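Local coordinates for protein fumarase E (Shigella flexneri 2a str. 2457T, PDB 3C8G) that probably catalyses the hydration of fumarate to malate and belongs to the MtlR/FumE family, related to the mannitol operon repressor, at residues 126-129 with 130-133. Sequence-based numbering, arbitrary orientation.
Sequences TRNA and TLYD
Asn-128 meets Leu-131 and Tyr-132 at an N-cap, where the chain leaves helix 123-126, passes through an inverse gamma turn centred on Asn-128 and starts helix 129-134 on the protein surface. The Asn-128 side chain runs outward from CB, which lies 4.0 Å from CB of Leu-131. A chi1 of -164° sets CG opposite the backbone N and swings the amide over the start of the helix, with Asn-128 CG 3.4 Å from Leu-131 CB. At the tip, OD1 accepts from the backbone N of Leu-131, the capping bond (3.0 Å); the length is only approximate, since OD1 is modelled implausibly near the methyl of Thr-130. ND2 comes within 3.8 Å of Leu-131 CB. One step on, the carbonyl O of Asn-128 takes the N-H of Tyr-132 almost straight (2.9 Å, 177°), and O of Ala-129 accepts the N-H of Asp-133; these two i-to-i+4 bonds and the side-chain cap together close the first turn. Thr-126, the last residue of helix 123-126, also has a weak hydrogen bond from OG1 to Ser-120 O, and Arg-127 in the loop is a cation-pi partner of Trp-86. Thr-126 OG1 sits over the centre of one face of the Tyr-132 ring, 3.8 Å above its plane.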
ATOM      1  N   THR B 126       2.980  23.546 -18.818  1.00 56.53           N
ATOM      2  CA  THR B 126       3.322  23.412 -20.246  1.00 57.36           C
ATOM      3  C   THR B 126       2.140  23.372 -21.236  1.00 56.58           C
ATOM      4  O   THR B 126       2.256  23.828 -22.384  1.00 55.58           O
ATOM      5  CB  THR B 126       4.233  22.157 -20.396  1.00 57.88           C
ATOM      6  OG1 THR B 126       5.598  22.591 -20.439  1.00 60.00           O
ATOM      7  CG2 THR B 126       3.915  21.321 -21.627  1.00 60.01           C
ATOM      8  N   ARG B 127       1.011  22.844 -20.761  1.00 56.88           N
ATOM      9  CA  ARG B 127      -0.205  22.627 -21.567  1.00 57.29           C
ATOM     10  C   ARG B 127      -1.016  23.873 -21.732  1.00 56.56           C
ATOM     11  O   ARG B 127      -1.818  23.965 -22.657  1.00 55.86           O
ATOM     12  CB  ARG B 127      -1.109  21.573 -20.926  1.00 57.83           C
ATOM     13  CG  ARG B 127      -0.714  20.186 -21.214  1.00 59.04           C
ATOM     14  CD  ARG B 127      -1.764  19.286 -20.639  1.00 64.19           C
ATOM     15  NE  ARG B 127      -1.440  17.888 -20.892  1.00 68.37           N
ATOM     16  CZ  ARG B 127      -2.282  16.887 -20.684  1.00 70.61           C
ATOM     17  NH1 ARG B 127      -1.911  15.638 -20.950  1.00 71.72           N
ATOM     18  NH2 ARG B 127      -3.496  17.142 -20.208  1.00 72.44           N
ATOM     19  N   ASN B 128      -0.843  24.782 -20.765  1.00 56.87           N
ATOM     20  CA  ASN B 128      -1.284  26.164 -20.836  1.00 56.70           C
ATOM     21  C   ASN B 128      -0.337  26.950 -21.752  1.00 57.06           C
ATOM     22  O   ASN B 128       0.468  27.768 -21.291  1.00 57.34           O
ATOM     23  CB  ASN B 128      -1.297  26.772 -19.438  1.00 56.49           C
ATOM     24  CG  ASN B 128      -2.106  28.074 -19.351  1.00 56.13           C
ATOM     25  OD1 ASN B 128      -2.025  28.959 -20.203  1.00 57.90           O
ATOM     26  ND2 ASN B 128      -2.877  28.184 -18.308  1.00 54.82           N
ATOM     27  N   ALA B 129      -0.435  26.687 -23.052  1.00 57.04           N
ATOM     28  CA  ALA B 129       0.435  27.314 -24.037  1.00 57.51           C
ATOM     29  C   ALA B 129       0.697  28.797 -23.673  1.00 57.88           C
ATOM     30  O   ALA B 129       1.837  29.253 -23.527  1.00 58.45           O
ATOM     31  CB  ALA B 129      -0.200  27.190 -25.423  1.00 57.22           C
ATOM     32  N   THR B 130      -0.391  29.520 -23.488  1.00 57.60           N
ATOM     33  CA  THR B 130      -0.402  30.962 -23.305  1.00 57.10           C
ATOM     34  C   THR B 130       0.421  31.421 -22.055  1.00 56.61           C
ATOM     35  O   THR B 130       1.309  32.270 -22.164  1.00 55.86           O
ATOM     36  CB  THR B 130      -1.897  31.389 -23.337  1.00 57.45           C
ATOM     37  OG1 THR B 130      -2.083  32.607 -22.658  1.00 55.55           O
ATOM     38  CG2 THR B 130      -2.796  30.258 -22.655  1.00 58.47           C
ATOM     39  N   LEU B 131       0.175  30.803 -20.895  1.00 56.48           N
ATOM     40  CA  LEU B 131       0.958  31.046 -19.680  1.00 56.03           C
ATOM     41  C   LEU B 131       2.437  30.617 -19.778  1.00 56.02           C
ATOM     42  O   LEU B 131       3.343  31.317 -19.300  1.00 55.65           O
ATOM     43  CB  LEU B 131       0.282  30.347 -18.503  1.00 56.38           C
ATOM     44  CG  LEU B 131       0.712  30.616 -17.047  1.00 57.42           C
ATOM     45  CD1 LEU B 131       1.595  29.515 -16.530  1.00 58.57           C
ATOM     46  CD2 LEU B 131       1.342  31.997 -16.844  1.00 56.76           C
ATOM     47  N   TYR B 132       2.670  29.456 -20.384  1.00 55.81           N
ATOM     48  CA  TYR B 132       4.019  28.972 -20.615  1.00 55.94           C
ATOM     49  C   TYR B 132       4.788  29.880 -21.584  1.00 55.27           C
ATOM     50  O   TYR B 132       5.920  30.295 -21.296  1.00 55.01           O
ATOM     51  CB  TYR B 132       3.981  27.521 -21.104  1.00 57.07           C
ATOM     52  CG  TYR B 132       5.338  26.858 -21.228  1.00 58.35           C
ATOM     53  CD1 TYR B 132       5.696  26.169 -22.387  1.00 59.43           C
ATOM     54  CD2 TYR B 132       6.259  26.909 -20.175  1.00 60.54           C
ATOM     55  CE1 TYR B 132       6.933  25.541 -22.485  1.00 59.87           C
ATOM     56  CE2 TYR B 132       7.502  26.303 -20.270  1.00 59.64           C
ATOM     57  CZ  TYR B 132       7.830  25.624 -21.422  1.00 59.43           C
ATOM     58  OH  TYR B 132       9.073  25.029 -21.503  1.00 60.31           O
ATOM     59  N   ASP B 133       4.165  30.205 -22.712  1.00 54.41           N
ATOM     60  CA  ASP B 133       4.766  31.122 -23.668  1.00 55.05           C
ATOM     61  C   ASP B 133       5.218  32.428 -23.005  1.00 54.57           C
ATOM     62  O   ASP B 133       6.269  32.960 -23.346  1.00 54.24           O
ATOM     63  CB  ASP B 133       3.813  31.454 -24.821  1.00 55.02           C
ATOM     64  CG  ASP B 133       3.591  30.287 -25.778  1.00 57.57           C
ATOM     65  OD1 ASP B 133       4.346  29.275 -25.788  1.00 59.24           O
ATOM     66  OD2 ASP B 133       2.625  30.394 -26.560  1.00 61.14           O
TER